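Local coordinates for Glyco_hydro_cc domain-containing protein (Pseudomonas viridiflava, PDB 6UAV) that probably cleaves beta-1,3-glucans as an endo-acting glycoside hydrolase of family GH128, built on a TIM-barrel catalytic domain, at residues I82-L87 with V182-N187; L61-L66 with E106-Q111. One frame throughout, in Å; residues are numbered along the deposited sequence.

From the N terminus, the chain runs from strand 51-56 into 61-66, where helix 63-72 begins, then through strand 78-81 into 82-87, and along helix 95-112, which carries 106-111. Interaction 2 closes there, over 39 intervening residues, and pairs the helices that follow the third and fourth strands of the eight-stranded barrel. Interaction 1 closes later, over 94 residues, when strand 180-185 brings 182-187 opposite the loop after strand 78-81. The two closures cross, since 82-87 lies inside the loop of interaction 2. Their centres are 22 Å apart: interaction 1 joins C-terminal ends of barrel strands, while interaction 2 belongs to the outer helical layer.

Interaction 1: I82-L87 with V182-N187; sequences INEPNL and VTEFAN
N83 and E184 face each other across the mouth of the barrel, their side chains crossing at about a right angle with amide and carboxylate planes 28° apart. The closest approach, 3.8 Å between N83 OD1 and E184 OE2, is between two oxygens and is not a bond; the amide is linked through its other end. N83 ND2 donates to a water at 2.8 Å, which in turn donates to E184 OE2 at a short 2.5 Å. With CG of N83 anti to the backbone N (chi1 -165°), the amide swings in toward the glutamate.

Next along the chain, E84 turns its OE2 to the E184 side, 4.3 Å from E184 OE1. A second water bridges this gap, donating to E84 OE2 at 2.8 Å and to E184 OE1 at 2.7 Å. E84 also opens a type I turn, closed by L87 N on E84 O at 3.1 Å. Around the pair, H160 and N122 bind E84 OE2, while Y162 and W31 hold E184 OE1 and OE2.

A buried pair of glutamates at the C-terminal ends of barrel strands four and seven, with an asparagine just before the first, matches the pattern of clan GH-A glycosidases. By that analogy E84 is probably the acid/base and E184 the nucleophile of a retaining mechanism.

Interaction 2: L61-L66 with E106-Q111; sequences LDDGQL and EQISAQ
I108 meets L61 and L66 in a small apolar contact whose closest approaches both fall on its CD1 methyl. L61 and I108 reach toward each other tip to tip, with 3.9 Å between L61 CD2 and I108 CD1. L66 instead crosses the isoleucine at about a right angle and brings its CD2 to 4.2 Å from I108 CD1. In I108 the CG1 branch lies anti to the carbonyl carbon (chi1 -72°) and CD1 extends from it, which brings the methyl against both leucines, met from two directions roughly at right angles. The backbones come nearest at D63 and I108, whose CA atoms are 7.6 Å apart.

Polar groups border this small apolar cluster. D63 OD2 lies 4.4 Å from I108 CD1, while D63 OD1 forms a salt bridge with R104, one turn earlier on the helix of I108. This charge pair adds a second tie between the same helices, and K67 adds another by donating to Q107 OE1.

Hydrogen bonds within 61-66 fix the start of its helix. D62 is the N-cap: its OD1 accepts from Q65 N at 3.2 Å, a nearly straight bond (165°) arriving 61° out of the carboxylate plane. The first helical backbone bond runs from L66 N to D62 O.

In the TIM barrel, the contact joins the beginning of helix 63-72 to the later part of helix 95-112. Beneath it, L66 and I108 both touch L79 of strand 78-81, and L61 and L66 rest on V56 of strand 51-56, connecting the helix pair to the barrel wall.

Interaction 1: I82-L87 with V182-N187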
# COMPACT_ATOMS: atom_id res chain seq x y z
N ILE A 82 5.26 -2.74 7.79
CA ILE A 82 4.78 -4.11 8.08
C ILE A 82 3.79 -4.62 7.03
O ILE A 82 2.58 -4.36 7.12
CB ILE A 82 4.23 -4.26 9.52
CG1 ILE A 82 5.20 -3.63 10.55
CG2 ILE A 82 4.03 -5.77 9.72
CD1 ILE A 82 5.06 -4.06 11.99
N ASN A 83 4.32 -5.40 6.09
CA ASN A 83 3.49 -5.91 4.94
C ASN A 83 2.75 -7.19 5.31
O ASN A 83 3.36 -8.25 5.22
CB ASN A 83 4.35 -6.16 3.71
CG ASN A 83 3.46 -6.32 2.50
OD1 ASN A 83 2.87 -5.35 2.04
ND2 ASN A 83 3.37 -7.54 1.98
N GLU A 84 1.47 -7.11 5.67
CA GLU A 84 0.63 -8.31 5.93
C GLU A 84 1.23 -9.16 7.03
O GLU A 84 1.61 -10.31 6.81
CB GLU A 84 0.43 -9.06 4.62
CG GLU A 84 -0.47 -8.26 3.65
CD GLU A 84 -0.96 -9.08 2.47
OE1 GLU A 84 -0.65 -10.31 2.43
OE2 GLU A 84 -1.61 -8.51 1.62
N PRO A 85 1.27 -8.66 8.28
CA PRO A 85 1.83 -9.45 9.36
C PRO A 85 1.10 -10.74 9.64
O PRO A 85 1.71 -11.71 10.12
CB PRO A 85 1.73 -8.52 10.58
CG PRO A 85 0.59 -7.56 10.22
CD PRO A 85 0.70 -7.36 8.72
N ASN A 86 -0.21 -10.76 9.38
CA ASN A 86 -1.04 -11.96 9.66
C ASN A 86 -1.00 -12.93 8.48
O ASN A 86 -1.84 -13.81 8.47
CB ASN A 86 -2.44 -11.55 10.07
CG ASN A 86 -3.22 -10.76 9.04
OD1 ASN A 86 -2.61 -9.95 8.32
ND2 ASN A 86 -4.54 -10.95 9.04
N LEU A 87 -0.13 -12.74 7.49
CA LEU A 87 -0.00 -13.74 6.41
C LEU A 87 1.36 -14.41 6.63
O LEU A 87 2.39 -13.71 6.67
CB LEU A 87 -0.05 -13.08 5.03
CG LEU A 87 -1.44 -12.80 4.46
CD1 LEU A 87 -2.18 -14.11 4.14
CD2 LEU A 87 -2.26 -11.86 5.33
N VAL A 182 -4.97 2.33 1.12
CA VAL A 182 -5.28 0.97 0.62
C VAL A 182 -4.16 0.66 -0.37
O VAL A 182 -4.26 1.09 -1.54
CB VAL A 182 -6.68 0.94 -0.00
CG1 VAL A 182 -6.91 -0.38 -0.69
CG2 VAL A 182 -7.79 1.23 1.02
N THR A 183 -3.12 -0.06 0.06
CA THR A 183 -1.82 -0.01 -0.66
C THR A 183 -1.67 -1.18 -1.64
O THR A 183 -0.66 -1.26 -2.33
CB THR A 183 -0.67 0.08 0.35
OG1 THR A 183 -0.81 -1.02 1.26
CG2 THR A 183 -0.70 1.40 1.08
N GLU A 184 -2.65 -2.06 -1.68
CA GLU A 184 -2.80 -3.07 -2.75
C GLU A 184 -4.30 -3.31 -2.91
O GLU A 184 -5.02 -3.61 -1.91
CB GLU A 184 -2.19 -4.45 -2.47
CG GLU A 184 -0.71 -4.42 -2.18
CD GLU A 184 -0.09 -5.76 -1.88
OE1 GLU A 184 -0.71 -6.83 -2.18
OE2 GLU A 184 1.04 -5.77 -1.28
N PHE A 185 -4.78 -3.19 -4.15
CA PHE A 185 -6.15 -3.62 -4.48
C PHE A 185 -6.27 -3.92 -5.96
O PHE A 185 -5.48 -3.48 -6.78
CB PHE A 185 -7.22 -2.62 -4.07
CG PHE A 185 -7.30 -1.35 -4.85
CD1 PHE A 185 -6.27 -0.44 -4.84
CD2 PHE A 185 -8.40 -1.10 -5.66
CE1 PHE A 185 -6.33 0.73 -5.58
CE2 PHE A 185 -8.49 0.08 -6.36
CZ PHE A 185 -7.44 0.98 -6.34
N ALA A 186 -7.22 -4.79 -6.22
CA ALA A 186 -7.68 -5.24 -7.55
C ALA A 186 -8.82 -6.18 -7.23
O ALA A 186 -8.94 -6.58 -6.04
CB ALA A 186 -6.53 -5.93 -8.25
N ASN A 187 -9.61 -6.63 -8.21
CA ASN A 187 -10.54 -7.72 -7.90
C ASN A 187 -10.11 -9.02 -8.58
O ASN A 187 -10.17 -9.11 -9.80
CB ASN A 187 -11.97 -7.37 -8.29
CG ASN A 187 -12.98 -8.26 -7.61
OD1 ASN A 187 -12.72 -9.46 -7.37
ND2 ASN A 187 -14.12 -7.66 -7.25
O HOH W 1 1.77 -7.99 -0.31
O HOH W 2 -0.65 -9.23 -0.93

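Interaction 2: L61-L66 with E106-Q111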
# COMPACT_ATOMS: atom_id res chain seq x y z
N LEU A 61 15.35 -4.81 9.44
CA LEU A 61 15.36 -3.35 9.19
C LEU A 61 16.76 -2.85 9.53
O LEU A 61 17.23 -3.15 10.62
CB LEU A 61 14.38 -2.70 10.15
CG LEU A 61 14.47 -1.19 10.33
CD1 LEU A 61 14.25 -0.50 9.01
CD2 LEU A 61 13.48 -0.68 11.37
N ASP A 62 17.36 -2.13 8.59
CA ASP A 62 18.64 -1.42 8.78
C ASP A 62 18.28 0.01 9.19
O ASP A 62 18.09 0.80 8.28
CB ASP A 62 19.45 -1.54 7.50
CG ASP A 62 20.80 -0.88 7.63
OD1 ASP A 62 20.98 -0.04 8.60
OD2 ASP A 62 21.60 -1.12 6.73
N ASP A 63 18.06 0.24 10.49
CA ASP A 63 17.42 1.49 11.00
C ASP A 63 18.29 2.67 10.55
O ASP A 63 17.76 3.67 10.05
CB ASP A 63 17.26 1.53 12.54
CG ASP A 63 16.64 0.32 13.24
OD1 ASP A 63 17.06 -0.84 12.95
OD2 ASP A 63 15.75 0.54 14.14
N GLY A 64 19.60 2.54 10.71
CA GLY A 64 20.55 3.62 10.38
C GLY A 64 20.45 4.02 8.92
O GLY A 64 20.30 5.22 8.60
N GLN A 65 20.47 3.05 8.01
CA GLN A 65 20.41 3.28 6.55
C GLN A 65 19.09 3.94 6.17
O GLN A 65 19.09 4.91 5.33
CB GLN A 65 20.59 1.91 5.90
CG GLN A 65 20.28 1.85 4.42
CD GLN A 65 20.72 0.55 3.76
OE1 GLN A 65 21.28 0.57 2.66
NE2 GLN A 65 20.49 -0.58 4.42
N LEU A 66 17.99 3.48 6.79
CA LEU A 66 16.69 4.13 6.51
C LEU A 66 16.67 5.55 7.03
O LEU A 66 16.19 6.43 6.29
CB LEU A 66 15.54 3.32 7.08
CG LEU A 66 14.17 3.93 6.93
CD1 LEU A 66 13.85 4.24 5.50
CD2 LEU A 66 13.14 3.06 7.60
N GLU A 106 8.59 4.13 15.84
CA GLU A 106 8.25 5.40 16.48
C GLU A 106 9.50 6.27 16.57
O GLU A 106 9.39 7.54 16.51
CB GLU A 106 7.65 5.11 17.87
CG GLU A 106 6.30 4.47 17.78
CD GLU A 106 5.72 4.02 19.10
OE1 GLU A 106 6.51 3.69 19.99
OE2 GLU A 106 4.44 3.99 19.22
N GLN A 107 10.64 5.68 16.89
CA GLN A 107 11.90 6.44 16.98
C GLN A 107 12.19 7.03 15.58
O GLN A 107 12.55 8.23 15.46
CB GLN A 107 13.05 5.56 17.48
CG GLN A 107 14.33 6.39 17.50
CD GLN A 107 15.52 5.65 18.07
OE1 GLN A 107 15.98 4.64 17.51
NE2 GLN A 107 16.05 6.19 19.16
N ILE A 108 12.06 6.23 14.54
CA ILE A 108 12.34 6.72 13.14
C ILE A 108 11.36 7.87 12.83
O ILE A 108 11.79 8.92 12.34
CB ILE A 108 12.25 5.57 12.13
CG1 ILE A 108 13.43 4.61 12.27
CG2 ILE A 108 12.05 6.12 10.72
CD1 ILE A 108 13.13 3.20 11.75
N SER A 109 10.10 7.74 13.25
CA SER A 109 9.11 8.84 13.09
C SER A 109 9.56 10.09 13.83
O SER A 109 9.49 11.18 13.21
CB SER A 109 7.72 8.38 13.51
OG SER A 109 6.81 9.46 13.47
N ALA A 110 9.99 10.00 15.09
CA ALA A 110 10.42 11.19 15.87
C ALA A 110 11.66 11.83 15.25
O ALA A 110 11.71 13.06 15.18
CB ALA A 110 10.69 10.79 17.29
N GLN A 111 12.59 11.00 14.75
CA GLN A 111 13.92 11.47 14.30
C GLN A 111 13.83 12.06 12.88
O GLN A 111 14.69 12.81 12.51
CB GLN A 111 14.87 10.29 14.36
CG GLN A 111 15.28 9.97 15.78
CD GLN A 111 16.22 8.79 15.78
OE1 GLN A 111 16.13 7.93 14.91
NE2 GLN A 111 17.06 8.72 16.79